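Local coordinates for protein aromatic amino acid exporter YddG (Starkeya novella, PDB 5I20) that exports amino acids of many kinds, including threonine, methionine, lysine and glutamate, across the bacterial inner membrane through a large central substrate-binding cavity, at residues 2-7 / 234-240; 12-17 / 223-228. All coordinates share one frame; numbering follows the deposited sequence.

Contact 1: 2-7 / 234-240; sequences SRSSAT and RGDVRLL. With OLC ((2R)-2,3-dihydroxypropyl (9Z)-octadec-9-enoate), chain H; SO4 (sulfate ion), chain K.
T7 and G235 bring their backbones within 4.2 Å, CA to CA, where the first turns of helix 3-17 meet the linker between helices 224-234 and 237-243. At this approach a side chain on G235 would run into T7 N. The hydroxyl of T7 joins the two segments: OG1 accepts from D236 N at 2.8 Å and donates to R3 O at 2.6 Å. Placed beside its own backbone N (chi1 -55°), OG1 can turn back to that carbonyl, which T7 N reaches from the opposite face. CD2 of L240 lies 3.3 Å from T7 O, and CG2 of T7 touches the chain of a lipid, monoolein. A6 CB rests against R234 CB at 3.6 Å.

R3 extends its chain along the linker, with CG opposite the backbone N (chi1 -164°), and lays its guanidinium over the D236 carboxylate, the planes 12° apart. No N-H points at OD2, and the pair is long, 3.9 Å from R3 NH2; R3 has its stronger salt bridge with E115. D236 is the N-cap of helix 237-243, weakly bonded through OD1 to L239 N, and forms a salt bridge with R238, whose NH1 is 2.8 Å from OD2 and also hydrogen-bonds to OD1. R3 and R238 each give a weak bond to one sulfate, probably from the crystallisation liquor, which R118 also holds. Beyond the two segments, A6 packs on I230 and L240 on M232 of helix 224-234, while L239 leans on A281 and T282 of helix 265-282.

Contact 2: 12-17 / 223-228; sequences TAILLW and IAFYTW. With OLC ((2R)-2,3-dihydroxypropyl (9Z)-octadec-9-enoate), chain G; OLC ((2R)-2,3-dihydroxypropyl (9Z)-octadec-9-enoate), chain J.
A224 O accepts from W228 N at 2.9 Å within its helix and is met from the facing helix by A13 CB at 3.3 Å. Two alanines thus let the segments, whose axes run nearly antiparallel at 154°, close to 8.3 Å. L16 CD1 drops beside A224 and touches I223 CG2 at 3.7 Å. CG of W17 lies beside its backbone N (chi1 -67°), which lays the indole across the helix pair. The six-membered ring sets its edge against the W228 face, CH2 3.4 Å from CD2 of W228, with the planes at 60°. The five-membered ring turns its edge to the F225 face, centroids 5.9 Å apart. NE1 of W17 passes A224 CB and hydrogen-bonds to P220 O, which helps to fix the rotation of the ring, while a monoolein C9 sits 3.5 Å from CE2 of W17, over the indole face. Were W17 replaced by an alanine, P220 O would probably lose this donor and a gap would open against the faces of W228 and F225. W163 stacks on W228 and meets W17. W17 thus gives its edge to F225 and W228 in an edge-to-face aromatic cluster at an antiparallel transmembrane helix packing deep in the basket-shaped transporter.

Overall arrangement
Both contacts use helix 3-17, whose start meets segment 234-240 in contact 1 and whose far end meets segment 223-228 in contact 2. Their centres are 13 Å apart, and they touch where L240 O packs against I14 CD1 and the W228 ring. Helices 224-234 and 237-243 follow one another in the chain: one helix from the first EamA-like region is met near its start and near its end by consecutive elements of the second. Contact 1 is largely buried, but R3 and R234 are exposed at its cytoplasmic rim, with an ionic network at a weakly capped helix start; contact 2 is nearer the chain centre, without exposed residues, and relies on alanines and aromatic rings. Lipid chains border both.

Contact 1: 2-7 / 234-240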
loop_
_atom_site.group_PDB
_atom_site.type_symbol
_atom_site.label_atom_id
_atom_site.label_comp_id
_atom_site.label_asym_id
_atom_site.label_seq_id
_atom_site.Cartn_x
_atom_site.Cartn_y
_atom_site.Cartn_z
ATOM N N SER A 2 6.615 14.171 16.854
ATOM C CA SER A 2 7.946 13.573 16.796
ATOM C C SER A 2 8.144 12.788 15.505
ATOM O O SER A 2 7.254 12.058 15.065
ATOM C CB SER A 2 8.181 12.662 18.000
ATOM O OG SER A 2 9.407 11.963 17.870
ATOM N N ARG A 3 9.320 12.936 14.906
ATOM C CA ARG A 3 9.596 12.313 13.618
ATOM C C ARG A 3 9.696 10.795 13.720
ATOM O O ARG A 3 9.182 10.076 12.864
ATOM C CB ARG A 3 10.882 12.875 13.019
ATOM C CG ARG A 3 11.026 12.582 11.547
ATOM C CD ARG A 3 12.269 13.217 10.969
ATOM N NE ARG A 3 12.157 13.358 9.523
ATOM C CZ ARG A 3 13.187 13.307 8.687
ATOM N NH1 ARG A 3 12.991 13.445 7.384
ATOM N NH2 ARG A 3 14.413 13.115 9.156
ATOM N N SER A 4 10.366 10.315 14.763
ATOM C CA SER A 4 10.484 8.883 15.008
ATOM C C SER A 4 9.128 8.263 15.317
ATOM O O SER A 4 8.846 7.136 14.910
ATOM C CB SER A 4 11.452 8.607 16.160
ATOM O OG SER A 4 12.787 8.901 15.786
ATOM N N SER A 5 8.297 9.003 16.045
ATOM C CA SER A 5 6.961 8.534 16.392
ATOM C C SER A 5 6.110 8.362 15.143
ATOM O O SER A 5 5.559 7.289 14.901
ATOM C CB SER A 5 6.281 9.502 17.361
ATOM O OG SER A 5 6.974 9.549 18.594
ATOM N N ALA A 6 6.020 9.428 14.351
ATOM C CA ALA A 6 5.244 9.413 13.118
ATOM C C ALA A 6 5.749 8.341 12.153
ATOM O O ALA A 6 4.959 7.694 11.460
ATOM C CB ALA A 6 5.282 10.778 12.460
ATOM N N THR A 7 7.064 8.151 12.115
ATOM C CA THR A 7 7.647 7.099 11.294
ATOM C C THR A 7 7.206 5.727 11.810
ATOM O O THR A 7 6.814 4.862 11.029
ATOM C CB THR A 7 9.186 7.175 11.269
ATOM O OG1 THR A 7 9.592 8.482 10.852
ATOM C CG2 THR A 7 9.756 6.141 10.306
ATOM N N ARG A 234 4.502 13.662 8.695
ATOM C CA ARG A 234 5.288 14.009 9.876
ATOM C C ARG A 234 6.460 13.066 10.113
ATOM O O ARG A 234 7.339 13.353 10.922
ATOM C CB ARG A 234 4.396 14.020 11.119
ATOM C CG ARG A 234 3.453 15.204 11.219
ATOM C CD ARG A 234 2.129 14.764 11.816
ATOM N NE ARG A 234 1.550 15.767 12.702
ATOM C CZ ARG A 234 0.378 15.628 13.311
ATOM N NH1 ARG A 234 -0.342 14.529 13.122
ATOM N NH2 ARG A 234 -0.077 16.588 14.105
ATOM N N GLY A 235 6.467 11.936 9.416
ATOM C CA GLY A 235 7.504 10.943 9.612
ATOM C C GLY A 235 8.605 11.020 8.575
ATOM O O GLY A 235 8.719 12.000 7.841
ATOM N N ASP A 236 9.419 9.972 8.521
ATOM C CA ASP A 236 10.521 9.897 7.572
ATOM C C ASP A 236 10.075 9.167 6.308
ATOM O O ASP A 236 10.033 7.936 6.272
ATOM C CB ASP A 236 11.720 9.194 8.212
ATOM C CG ASP A 236 13.006 9.417 7.447
ATOM O OD1 ASP A 236 12.950 9.613 6.217
ATOM O OD2 ASP A 236 14.082 9.398 8.078
ATOM N N VAL A 237 9.756 9.939 5.274
ATOM C CA VAL A 237 9.241 9.402 4.017
ATOM C C VAL A 237 10.210 8.450 3.312
ATOM O O VAL A 237 9.800 7.401 2.809
ATOM C CB VAL A 237 8.877 10.541 3.039
ATOM C CG1 VAL A 237 8.416 9.977 1.700
ATOM C CG2 VAL A 237 7.805 11.432 3.639
ATOM N N ARG A 238 11.491 8.802 3.264
ATOM C CA ARG A 238 12.435 7.967 2.530
ATOM C C ARG A 238 12.665 6.655 3.273
ATOM O O ARG A 238 12.931 5.625 2.659
ATOM C CB ARG A 238 13.762 8.701 2.279
ATOM C CG ARG A 238 14.520 9.156 3.513
ATOM C CD ARG A 238 14.485 10.671 3.648
ATOM N NE ARG A 238 15.785 11.226 4.009
ATOM C CZ ARG A 238 16.210 11.402 5.257
ATOM N NH1 ARG A 238 15.437 11.067 6.280
ATOM N NH2 ARG A 238 17.410 11.917 5.484
ATOM N N LEU A 239 12.531 6.693 4.593
ATOM C CA LEU A 239 12.677 5.490 5.400
ATOM C C LEU A 239 11.446 4.592 5.291
ATOM O O LEU A 239 11.570 3.370 5.187
ATOM C CB LEU A 239 12.941 5.855 6.862
ATOM C CG LEU A 239 13.277 4.686 7.790
ATOM C CD1 LEU A 239 14.397 3.845 7.201
ATOM C CD2 LEU A 239 13.661 5.201 9.167
ATOM N N LEU A 240 10.262 5.198 5.313
ATOM C CA LEU A 240 9.020 4.440 5.183
ATOM C C LEU A 240 8.921 3.802 3.799
ATOM O O LEU A 240 8.297 2.753 3.632
ATOM C CB LEU A 240 7.804 5.334 5.455
ATOM C CG LEU A 240 7.568 5.695 6.926
ATOM C CD1 LEU A 240 6.547 6.815 7.060
ATOM C CD2 LEU A 240 7.122 4.469 7.717
HETATM C C8 OLC H . 11.239 -0.603 12.138
HETATM C C7 OLC H . 10.157 0.243 12.716
HETATM C C6 OLC H . 10.278 1.637 12.202
HETATM C C5 OLC H . 11.448 2.296 12.849
HETATM C C4 OLC H . 11.303 3.776 12.753
HETATM C C3 OLC H . 12.567 4.418 13.213
HETATM C C2 OLC H . 12.330 5.874 13.425
HETATM C C1 OLC H . 13.355 6.651 12.674
HETATM O O19 OLC H . 13.069 7.743 12.203
HETATM O O20 OLC H . 14.637 6.164 12.575
HETATM S S SO4 K . 18.825 13.082 8.396
HETATM O O1 SO4 K . 19.674 13.850 9.300
HETATM O O2 SO4 K . 19.014 13.558 7.029
HETATM O O3 SO4 K . 19.185 11.670 8.476
HETATM O O4 SO4 K . 17.427 13.252 8.776
#

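Contact 2: 12-17 / 223-228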
loop_
_atom_site.group_PDB
_atom_site.type_symbol
_atom_site.label_atom_id
_atom_site.label_comp_id
_atom_site.label_asym_id
_atom_site.label_seq_id
_atom_site.Cartn_x
_atom_site.Cartn_y
_atom_site.Cartn_z
ATOM N N THR A 12 2.946 1.096 10.937
ATOM C CA THR A 12 1.791 0.278 11.278
ATOM C C THR A 12 0.922 0.038 10.039
ATOM O O THR A 12 0.252 -0.991 9.941
ATOM C CB THR A 12 0.945 0.911 12.407
ATOM O OG1 THR A 12 0.460 2.196 12.002
ATOM C CG2 THR A 12 1.777 1.063 13.678
ATOM N N ALA A 13 0.946 0.973 9.091
ATOM C CA ALA A 13 0.253 0.781 7.816
ATOM C C ALA A 13 0.867 -0.385 7.050
ATOM O O ALA A 13 0.157 -1.201 6.459
ATOM C CB ALA A 13 0.305 2.048 6.975
ATOM N N ILE A 14 2.194 -0.447 7.069
ATOM C CA ILE A 14 2.934 -1.526 6.429
ATOM C C ILE A 14 2.617 -2.868 7.087
ATOM O O ILE A 14 2.513 -3.892 6.411
ATOM C CB ILE A 14 4.449 -1.258 6.481
ATOM C CG1 ILE A 14 4.763 0.071 5.789
ATOM C CG2 ILE A 14 5.225 -2.400 5.847
ATOM C CD1 ILE A 14 6.170 0.587 6.043
ATOM N N LEU A 15 2.459 -2.855 8.408
ATOM C CA LEU A 15 2.068 -4.056 9.140
ATOM C C LEU A 15 0.662 -4.505 8.748
ATOM O O LEU A 15 0.422 -5.690 8.539
ATOM C CB LEU A 15 2.138 -3.818 10.648
ATOM C CG LEU A 15 3.531 -3.600 11.238
ATOM C CD1 LEU A 15 3.444 -3.313 12.729
ATOM C CD2 LEU A 15 4.416 -4.808 10.970
ATOM N N LEU A 16 -0.260 -3.553 8.644
ATOM C CA LEU A 16 -1.647 -3.870 8.312
ATOM C C LEU A 16 -1.789 -4.337 6.863
ATOM O O LEU A 16 -2.597 -5.216 6.570
ATOM C CB LEU A 16 -2.552 -2.662 8.580
ATOM C CG LEU A 16 -2.833 -2.357 10.057
ATOM C CD1 LEU A 16 -3.495 -1.000 10.218
ATOM C CD2 LEU A 16 -3.695 -3.448 10.685
ATOM N N TRP A 17 -0.998 -3.762 5.963
ATOM C CA TRP A 17 -1.032 -4.165 4.558
ATOM C C TRP A 17 -0.398 -5.540 4.357
ATOM O O TRP A 17 -0.636 -6.197 3.346
ATOM C CB TRP A 17 -0.336 -3.120 3.683
ATOM C CG TRP A 17 -1.078 -1.819 3.634
ATOM C CD1 TRP A 17 -2.424 -1.638 3.769
ATOM C CD2 TRP A 17 -0.514 -0.513 3.456
ATOM N NE1 TRP A 17 -2.736 -0.303 3.676
ATOM C CE2 TRP A 17 -1.580 0.410 3.487
ATOM C CE3 TRP A 17 0.788 -0.036 3.273
ATOM C CZ2 TRP A 17 -1.384 1.783 3.341
ATOM C CZ3 TRP A 17 0.981 1.326 3.125
ATOM C CH2 TRP A 17 -0.101 2.220 3.161
ATOM N N ILE A 223 -7.574 1.962 9.255
ATOM C CA ILE A 223 -6.505 2.441 10.119
ATOM C C ILE A 223 -5.249 2.720 9.301
ATOM O O ILE A 223 -4.582 3.737 9.500
ATOM C CB ILE A 223 -6.183 1.431 11.240
ATOM C CG1 ILE A 223 -7.377 1.285 12.186
ATOM C CG2 ILE A 223 -4.957 1.871 12.021
ATOM C CD1 ILE A 223 -7.166 0.256 13.274
ATOM N N ALA A 224 -4.951 1.823 8.367
ATOM C CA ALA A 224 -3.720 1.881 7.589
ATOM C C ALA A 224 -3.561 3.176 6.794
ATOM O O ALA A 224 -2.471 3.730 6.731
ATOM C CB ALA A 224 -3.638 0.690 6.660
ATOM N N PHE A 225 -4.635 3.668 6.191
ATOM C CA PHE A 225 -4.524 4.883 5.389
ATOM C C PHE A 225 -4.335 6.118 6.261
ATOM O O PHE A 225 -3.684 7.079 5.854
ATOM C CB PHE A 225 -5.743 5.047 4.479
ATOM C CG PHE A 225 -5.750 4.096 3.319
ATOM C CD1 PHE A 225 -4.859 4.257 2.270
ATOM C CD2 PHE A 225 -6.633 3.031 3.282
ATOM C CE1 PHE A 225 -4.853 3.377 1.204
ATOM C CE2 PHE A 225 -6.635 2.150 2.218
ATOM C CZ PHE A 225 -5.743 2.323 1.178
ATOM N N TYR A 226 -4.888 6.088 7.467
ATOM C CA TYR A 226 -4.732 7.212 8.383
ATOM C C TYR A 226 -3.347 7.203 9.018
ATOM O O TYR A 226 -2.726 8.251 9.179
ATOM C CB TYR A 226 -5.815 7.184 9.462
ATOM C CG TYR A 226 -7.213 7.138 8.891
ATOM C CD1 TYR A 226 -7.907 8.308 8.599
ATOM C CD2 TYR A 226 -7.835 5.925 8.629
ATOM C CE1 TYR A 226 -9.183 8.266 8.072
ATOM C CE2 TYR A 226 -9.109 5.876 8.101
ATOM C CZ TYR A 226 -9.777 7.048 7.824
ATOM O OH TYR A 226 -11.045 6.996 7.298
ATOM N N THR A 227 -2.862 6.016 9.370
ATOM C CA THR A 227 -1.551 5.892 9.996
ATOM C C THR A 227 -0.444 6.095 8.958
ATOM O O THR A 227 0.676 6.471 9.296
ATOM C CB THR A 227 -1.396 4.521 10.699
ATOM O OG1 THR A 227 -0.153 4.468 11.401
ATOM C CG2 THR A 227 -1.425 3.401 9.706
ATOM N N TRP A 228 -0.772 5.859 7.691
ATOM C CA TRP A 228 0.149 6.113 6.587
ATOM C C TRP A 228 0.197 7.610 6.300
ATOM O O TRP A 228 1.254 8.168 6.000
ATOM C CB TRP A 228 -0.284 5.329 5.345
ATOM C CG TRP A 228 0.622 5.452 4.157
ATOM C CD1 TRP A 228 0.363 6.126 2.998
ATOM C CD2 TRP A 228 1.921 4.867 3.999
ATOM N NE1 TRP A 228 1.421 6.003 2.133
ATOM C CE2 TRP A 228 2.390 5.235 2.720
ATOM C CE3 TRP A 228 2.734 4.073 4.812
ATOM C CZ2 TRP A 228 3.634 4.836 2.240
ATOM C CZ3 TRP A 228 3.970 3.678 4.331
ATOM C CH2 TRP A 228 4.408 4.061 3.059
HETATM C C10 OLC G . -0.183 0.036 -1.070
HETATM C C9 OLC G . -1.142 -0.016 0.067
HETATM C C11 OLC G . -0.709 0.107 -2.461
HETATM C C8 OLC G . -2.609 -0.021 -0.193
HETATM C C16 OLC G . 0.093 -4.538 -4.290
HETATM C C12 OLC G . 0.251 -0.545 -3.397
HETATM C C7 OLC G . -3.157 -1.402 -0.063
HETATM C C15 OLC G . -0.646 -3.463 -5.017
HETATM C C13 OLC G . -0.490 -1.065 -4.583
HETATM C C6 OLC G . -4.633 -1.378 -0.284
HETATM C C14 OLC G . 0.217 -2.252 -5.142
HETATM C C5 OLC G . -4.985 -2.271 -1.425
HETATM C C4 OLC G . -6.446 -2.574 -1.402
HETATM C C3 OLC G . -6.758 -3.623 -2.417
HETATM C C2 OLC G . -8.171 -4.071 -2.252
HETATM C C10 OLC J . -0.707 -3.021 13.606
HETATM C C9 OLC J . -0.959 -1.619 14.052
HETATM C C11 OLC J . -1.786 -4.042 13.743
HETATM C C8 OLC J . -2.319 -1.238 14.534
HETATM C C7 OLC J . -2.199 -0.263 15.657
HETATM C C6 OLC J . -1.688 1.042 15.148
HETATM C C5 OLC J . -2.540 2.143 15.681
HETATM C C4 OLC J . -1.690 3.176 16.341
HETATM C C3 OLC J . -2.404 4.485 16.296
HETATM C C2 OLC J . -1.880 5.385 17.363
HETATM C C1 OLC J . -2.211 6.799 17.028
HETATM O O19 OLC J . -1.498 7.823 17.605
HETATM O O20 OLC J . -3.076 7.047 16.200
#